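Local coordinates for protein 4-hydroxy-tetrahydrodipicolinate synthase (Methylacidiphilum fumariolicum SolV, PDB 6T3T) that probably condenses pyruvate with aspartate semialdehyde to give 4-hydroxy-tetrahydrodipicolinate, a step of lysine biosynthesis, at residues 8-20 with 254-268. Sequence-based numbering, arbitrary orientation.
Sequences TAIISPFHNGQID and KTALAMEGLTDLELR
F14 is the side chain to follow: it touches E266, K254 and R268 where the loop after the first strand of the (beta/alpha)8 (TIM) barrel meets 254-268. Its CB rests against E266 OE2 at 3.5 Å. CG, turned beside the backbone N (chi1 -62°), carries the ring past K254, whose NZ lies 3.4 Å from CD2, neither over the face nor at the edge. CE2 and CZ then meet CD and NE of R268, and CE1 faces its CZ. The guanidinium lies flat on this face, planes 13° apart and R268 CZ 4.2 Å from the ring centroid, a cation-pi stack; S12 O sits over the opposite face. With an alanine here, the R268 guanidinium would probably lose its aromatic platform and turn more freely, although E55 would still pair with its charge.

K254, bent at chi3 (-90°), gives NZ to S12 O at 3.1 Å and to E266 O, and makes a salt bridge with E47. The E266 carboxylate grips the two central N-H groups of the H15-Q18 type I' turn: OE2 takes G17 N at 2.7 Å on its syn side, OE1 more weakly N16 N. Further along, I11, whose side chain also lies close to T45, predicted to bind pyruvate, meets L257 CD1 with its CD1 tip to tip at 3.6 Å. Charged side chains thus fasten the hairpin and the loop leading into it to the segment after helix 251-259, and the buried ammonium of K254 is likely to stay protonated, its charge offset by E47.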
loop_
_atom_site.group_PDB
_atom_site.type_symbol
_atom_site.label_atom_id
_atom_site.label_comp_id
_atom_site.label_asym_id
_atom_site.label_seq_id
_atom_site.Cartn_x
_atom_site.Cartn_y
_atom_site.Cartn_z
ATOM N N THR A 8 2.456 -20.138 -23.035
ATOM C CA THR A 8 2.598 -20.811 -21.754
ATOM C C THR A 8 3.979 -20.517 -21.178
ATOM O O THR A 8 4.987 -20.839 -21.807
ATOM C CB THR A 8 2.370 -22.315 -21.945
ATOM O OG1 THR A 8 1.059 -22.516 -22.491
ATOM C CG2 THR A 8 2.539 -23.122 -20.618
ATOM N N ALA A 9 4.031 -19.875 -20.006
ATOM C CA ALA A 9 5.273 -19.773 -19.240
ATOM C C ALA A 9 5.499 -21.135 -18.591
ATOM O O ALA A 9 4.839 -21.487 -17.612
ATOM C CB ALA A 9 5.197 -18.655 -18.200
ATOM N N ILE A 10 6.377 -21.944 -19.186
ATOM C CA ILE A 10 6.539 -23.325 -18.756
ATOM C C ILE A 10 7.418 -23.398 -17.522
ATOM O O ILE A 10 8.368 -22.615 -17.357
ATOM C CB ILE A 10 7.132 -24.184 -19.889
ATOM C CG1 ILE A 10 8.442 -23.558 -20.406
ATOM C CG2 ILE A 10 6.141 -24.350 -20.984
ATOM C CD1 ILE A 10 9.324 -24.584 -21.042
ATOM N N ILE A 11 7.111 -24.376 -16.660
ATOM C CA ILE A 11 8.054 -24.780 -15.606
ATOM C C ILE A 11 9.362 -25.276 -16.248
ATOM O O ILE A 11 9.397 -25.685 -17.408
ATOM C CB ILE A 11 7.437 -25.880 -14.726
ATOM C CG1 ILE A 11 7.037 -27.082 -15.584
ATOM C CG2 ILE A 11 6.180 -25.389 -13.993
ATOM C CD1 ILE A 11 7.006 -28.406 -14.818
ATOM N N SER A 12 10.437 -25.279 -15.462
ATOM C CA SER A 12 11.663 -25.961 -15.853
ATOM C C SER A 12 11.619 -27.293 -15.121
ATOM O O SER A 12 11.811 -27.321 -13.895
ATOM C CB SER A 12 12.924 -25.177 -15.471
ATOM O OG SER A 12 13.048 -23.997 -16.222
ATOM N N PRO A 13 11.316 -28.410 -15.790
ATOM C CA PRO A 13 11.210 -29.678 -15.060
ATOM C C PRO A 13 12.589 -30.143 -14.616
ATOM O O PRO A 13 13.556 -30.064 -15.373
ATOM C CB PRO A 13 10.564 -30.634 -16.072
ATOM C CG PRO A 13 10.801 -30.035 -17.398
ATOM C CD PRO A 13 10.854 -28.537 -17.184
ATOM N N PHE A 14 12.689 -30.518 -13.340
ATOM C CA PHE A 14 13.927 -31.020 -12.769
ATOM C C PHE A 14 13.769 -32.470 -12.351
ATOM O O PHE A 14 12.742 -32.853 -11.776
ATOM C CB PHE A 14 14.336 -30.214 -11.535
ATOM C CG PHE A 14 14.605 -28.778 -11.806
ATOM C CD1 PHE A 14 15.294 -28.387 -12.939
ATOM C CD2 PHE A 14 14.174 -27.805 -10.910
ATOM C CE1 PHE A 14 15.561 -27.045 -13.158
ATOM C CE2 PHE A 14 14.429 -26.471 -11.138
ATOM C CZ PHE A 14 15.119 -26.091 -12.268
ATOM N N HIS A 15 14.847 -33.230 -12.516
ATOM C CA HIS A 15 14.911 -34.599 -12.031
ATOM C C HIS A 15 16.337 -34.863 -11.578
ATOM O O HIS A 15 17.265 -34.852 -12.402
ATOM C CB HIS A 15 14.496 -35.578 -13.126
ATOM C CG HIS A 15 14.514 -37.005 -12.696
ATOM N ND1 HIS A 15 13.686 -37.493 -11.709
ATOM C CD2 HIS A 15 15.237 -38.060 -13.139
ATOM C CE1 HIS A 15 13.906 -38.787 -11.552
ATOM N NE2 HIS A 15 14.847 -39.153 -12.404
ATOM N N ASN A 16 16.498 -35.117 -10.277
ATOM C CA ASN A 16 17.806 -35.384 -9.685
ATOM C C ASN A 16 18.773 -34.227 -9.922
ATOM O O ASN A 16 19.909 -34.402 -10.361
ATOM C CB ASN A 16 18.371 -36.699 -10.219
ATOM C CG ASN A 16 17.432 -37.854 -9.986
ATOM O OD1 ASN A 16 17.327 -38.751 -10.807
ATOM N ND2 ASN A 16 16.728 -37.824 -8.872
ATOM N N GLY A 17 18.295 -33.029 -9.646
ATOM C CA GLY A 17 19.140 -31.864 -9.718
ATOM C C GLY A 17 19.494 -31.409 -11.101
ATOM O O GLY A 17 20.288 -30.480 -11.257
ATOM N N GLN A 18 18.875 -31.971 -12.129
ATOM C CA GLN A 18 19.229 -31.575 -13.491
ATOM C C GLN A 18 17.941 -31.400 -14.280
ATOM O O GLN A 18 16.861 -31.809 -13.829
ATOM C CB GLN A 18 20.147 -32.629 -14.109
ATOM C CG GLN A 18 21.448 -32.793 -13.310
ATOM C CD GLN A 18 22.179 -34.117 -13.557
ATOM O OE1 GLN A 18 21.846 -34.891 -14.476
ATOM N NE2 GLN A 18 23.202 -34.405 -12.738
ATOM N N ILE A 19 18.061 -30.783 -15.457
ATOM C CA ILE A 19 16.922 -30.631 -16.355
ATOM C C ILE A 19 16.384 -32.011 -16.718
ATOM O O ILE A 19 17.145 -32.919 -17.063
ATOM C CB ILE A 19 17.318 -29.840 -17.610
ATOM C CG1 ILE A 19 17.713 -28.411 -17.247
ATOM C CG2 ILE A 19 16.183 -29.818 -18.634
ATOM C CD1 ILE A 19 18.387 -27.666 -18.393
ATOM N N ASP A 20 15.072 -32.189 -16.572
ATOM C CA ASP A 20 14.380 -33.424 -16.929
ATOM C C ASP A 20 13.933 -33.322 -18.391
ATOM O O ASP A 20 12.910 -32.696 -18.703
ATOM C CB ASP A 20 13.202 -33.660 -15.986
ATOM C CG ASP A 20 12.522 -35.005 -16.218
ATOM O OD1 ASP A 20 12.734 -35.627 -17.290
ATOM O OD2 ASP A 20 11.761 -35.434 -15.322
ATOM N N LYS A 254 3.931 -26.157 -10.173
ATOM C CA LYS A 254 4.800 -27.329 -10.253
ATOM C C LYS A 254 4.299 -28.436 -9.320
ATOM O O LYS A 254 4.390 -29.620 -9.655
ATOM C CB LYS A 254 6.260 -26.959 -9.949
ATOM C CG LYS A 254 7.213 -28.165 -10.033
ATOM C CD LYS A 254 8.670 -27.775 -9.860
ATOM C CE LYS A 254 9.332 -27.431 -11.179
ATOM N NZ LYS A 254 10.820 -27.398 -10.962
ATOM N N THR A 255 3.760 -28.067 -8.156
ATOM C CA THR A 255 3.120 -29.043 -7.274
ATOM C C THR A 255 1.940 -29.728 -7.959
ATOM O O THR A 255 1.734 -30.941 -7.804
ATOM C CB THR A 255 2.664 -28.360 -5.982
ATOM O OG1 THR A 255 3.816 -27.868 -5.282
ATOM C CG2 THR A 255 1.937 -29.343 -5.095
ATOM N N ALA A 256 1.133 -28.964 -8.694
ATOM C CA ALA A 256 -0.004 -29.561 -9.388
ATOM C C ALA A 256 0.461 -30.550 -10.450
ATOM O O ALA A 256 -0.025 -31.682 -10.509
ATOM C CB ALA A 256 -0.870 -28.461 -10.009
ATOM N N LEU A 257 1.447 -30.157 -11.271
ATOM C CA LEU A 257 1.934 -31.052 -12.318
ATOM C C LEU A 257 2.558 -32.309 -11.720
ATOM O O LEU A 257 2.426 -33.404 -12.281
ATOM C CB LEU A 257 2.936 -30.330 -13.224
ATOM C CG LEU A 257 2.333 -29.289 -14.180
ATOM C CD1 LEU A 257 3.396 -28.313 -14.609
ATOM C CD2 LEU A 257 1.590 -29.933 -15.415
ATOM N N ALA A 258 3.234 -32.179 -10.572
ATOM C CA ALA A 258 3.778 -33.381 -9.931
ATOM C C ALA A 258 2.667 -34.273 -9.392
ATOM O O ALA A 258 2.803 -35.504 -9.383
ATOM C CB ALA A 258 4.749 -33.013 -8.806
ATOM N N MET A 259 1.573 -33.682 -8.912
ATOM C CA MET A 259 0.463 -34.502 -8.450
ATOM C C MET A 259 -0.136 -35.314 -9.600
ATOM O O MET A 259 -0.621 -36.432 -9.384
ATOM C CB MET A 259 -0.607 -33.600 -7.817
ATOM C CG MET A 259 -0.356 -33.210 -6.364
ATOM S SD MET A 259 -1.563 -32.016 -5.757
ATOM C CE MET A 259 -3.066 -32.740 -6.380
ATOM N N GLU A 260 -0.055 -34.799 -10.832
ATOM C CA GLU A 260 -0.472 -35.508 -12.037
ATOM C C GLU A 260 0.597 -36.449 -12.585
ATOM O O GLU A 260 0.374 -37.056 -13.634
ATOM C CB GLU A 260 -0.897 -34.499 -13.108
ATOM C CG GLU A 260 -2.173 -33.766 -12.660
ATOM C CD GLU A 260 -2.677 -32.717 -13.611
ATOM O OE1 GLU A 260 -1.951 -32.294 -14.538
ATOM O OE2 GLU A 260 -3.838 -32.307 -13.416
ATOM N N GLY A 261 1.722 -36.600 -11.886
ATOM C CA GLY A 261 2.805 -37.462 -12.324
ATOM C C GLY A 261 3.575 -36.934 -13.504
ATOM O O GLY A 261 4.183 -37.709 -14.229
ATOM N N LEU A 262 3.540 -35.627 -13.741
ATOM C CA LEU A 262 4.061 -35.056 -14.970
ATOM C C LEU A 262 5.458 -34.483 -14.802
ATOM O O LEU A 262 6.138 -34.231 -15.798
ATOM C CB LEU A 262 3.111 -33.970 -15.483
ATOM C CG LEU A 262 1.775 -34.596 -15.909
ATOM C CD1 LEU A 262 0.801 -33.559 -16.426
ATOM C CD2 LEU A 262 2.018 -35.697 -16.951
ATOM N N THR A 263 5.884 -34.253 -13.564
ATOM C CA THR A 263 7.218 -33.767 -13.276
ATOM C C THR A 263 7.528 -34.170 -11.838
ATOM O O THR A 263 6.639 -34.600 -11.102
ATOM C CB THR A 263 7.319 -32.246 -13.519
ATOM O OG1 THR A 263 8.684 -31.817 -13.392
ATOM C CG2 THR A 263 6.434 -31.480 -12.538
ATOM N N ASP A 264 8.809 -34.128 -11.475
ATOM C CA ASP A 264 9.194 -34.256 -10.075
ATOM C C ASP A 264 8.905 -32.964 -9.324
ATOM O O ASP A 264 9.149 -31.866 -9.830
ATOM C CB ASP A 264 10.681 -34.574 -9.935
ATOM C CG ASP A 264 11.024 -35.931 -10.449
ATOM O OD1 ASP A 264 10.107 -36.631 -10.921
ATOM O OD2 ASP A 264 12.207 -36.301 -10.359
ATOM N N LEU A 265 8.412 -33.095 -8.096
ATOM C CA LEU A 265 8.284 -31.916 -7.247
ATOM C C LEU A 265 9.675 -31.633 -6.686
ATOM O O LEU A 265 10.011 -31.967 -5.548
ATOM C CB LEU A 265 7.244 -32.103 -6.155
ATOM C CG LEU A 265 7.082 -30.850 -5.291
ATOM C CD1 LEU A 265 7.211 -29.599 -6.148
ATOM C CD2 LEU A 265 5.749 -30.879 -4.607
ATOM N N GLU A 266 10.524 -31.132 -7.566
ATOM C CA GLU A 266 11.854 -30.651 -7.224
ATOM C C GLU A 266 11.873 -29.141 -7.411
ATOM O O GLU A 266 11.720 -28.649 -8.532
ATOM C CB GLU A 266 12.919 -31.303 -8.090
ATOM C CG GLU A 266 14.169 -31.650 -7.352
ATOM C CD GLU A 266 15.099 -32.481 -8.186
ATOM O OE1 GLU A 266 15.039 -33.710 -8.043
ATOM O OE2 GLU A 266 15.921 -31.911 -8.934
ATOM N N LEU A 267 12.022 -28.420 -6.316
ATOM C CA LEU A 267 12.163 -26.978 -6.328
ATOM C C LEU A 267 13.561 -26.615 -5.845
ATOM O O LEU A 267 14.097 -27.247 -4.925
ATOM C CB LEU A 267 11.099 -26.323 -5.448
ATOM C CG LEU A 267 9.677 -26.562 -5.929
ATOM C CD1 LEU A 267 8.672 -26.523 -4.775
ATOM C CD2 LEU A 267 9.343 -25.531 -6.978
ATOM N N ARG A 268 14.137 -25.594 -6.442
ATOM C CA ARG A 268 15.439 -25.116 -5.999
ATOM C C ARG A 268 15.270 -23.986 -4.993
ATOM O O ARG A 268 14.514 -23.035 -5.234
ATOM C CB ARG A 268 16.258 -24.660 -7.199
ATOM C CG ARG A 268 16.627 -25.837 -8.090
ATOM C CD ARG A 268 17.341 -25.416 -9.395
ATOM N NE ARG A 268 17.895 -26.602 -10.042
ATOM C CZ ARG A 268 18.794 -26.587 -11.022
ATOM N NH1 ARG A 268 19.277 -25.439 -11.504
ATOM N NH2 ARG A 268 19.221 -27.739 -11.510
HETATM O O HOH W 1 10.664 -33.352 -13.761
#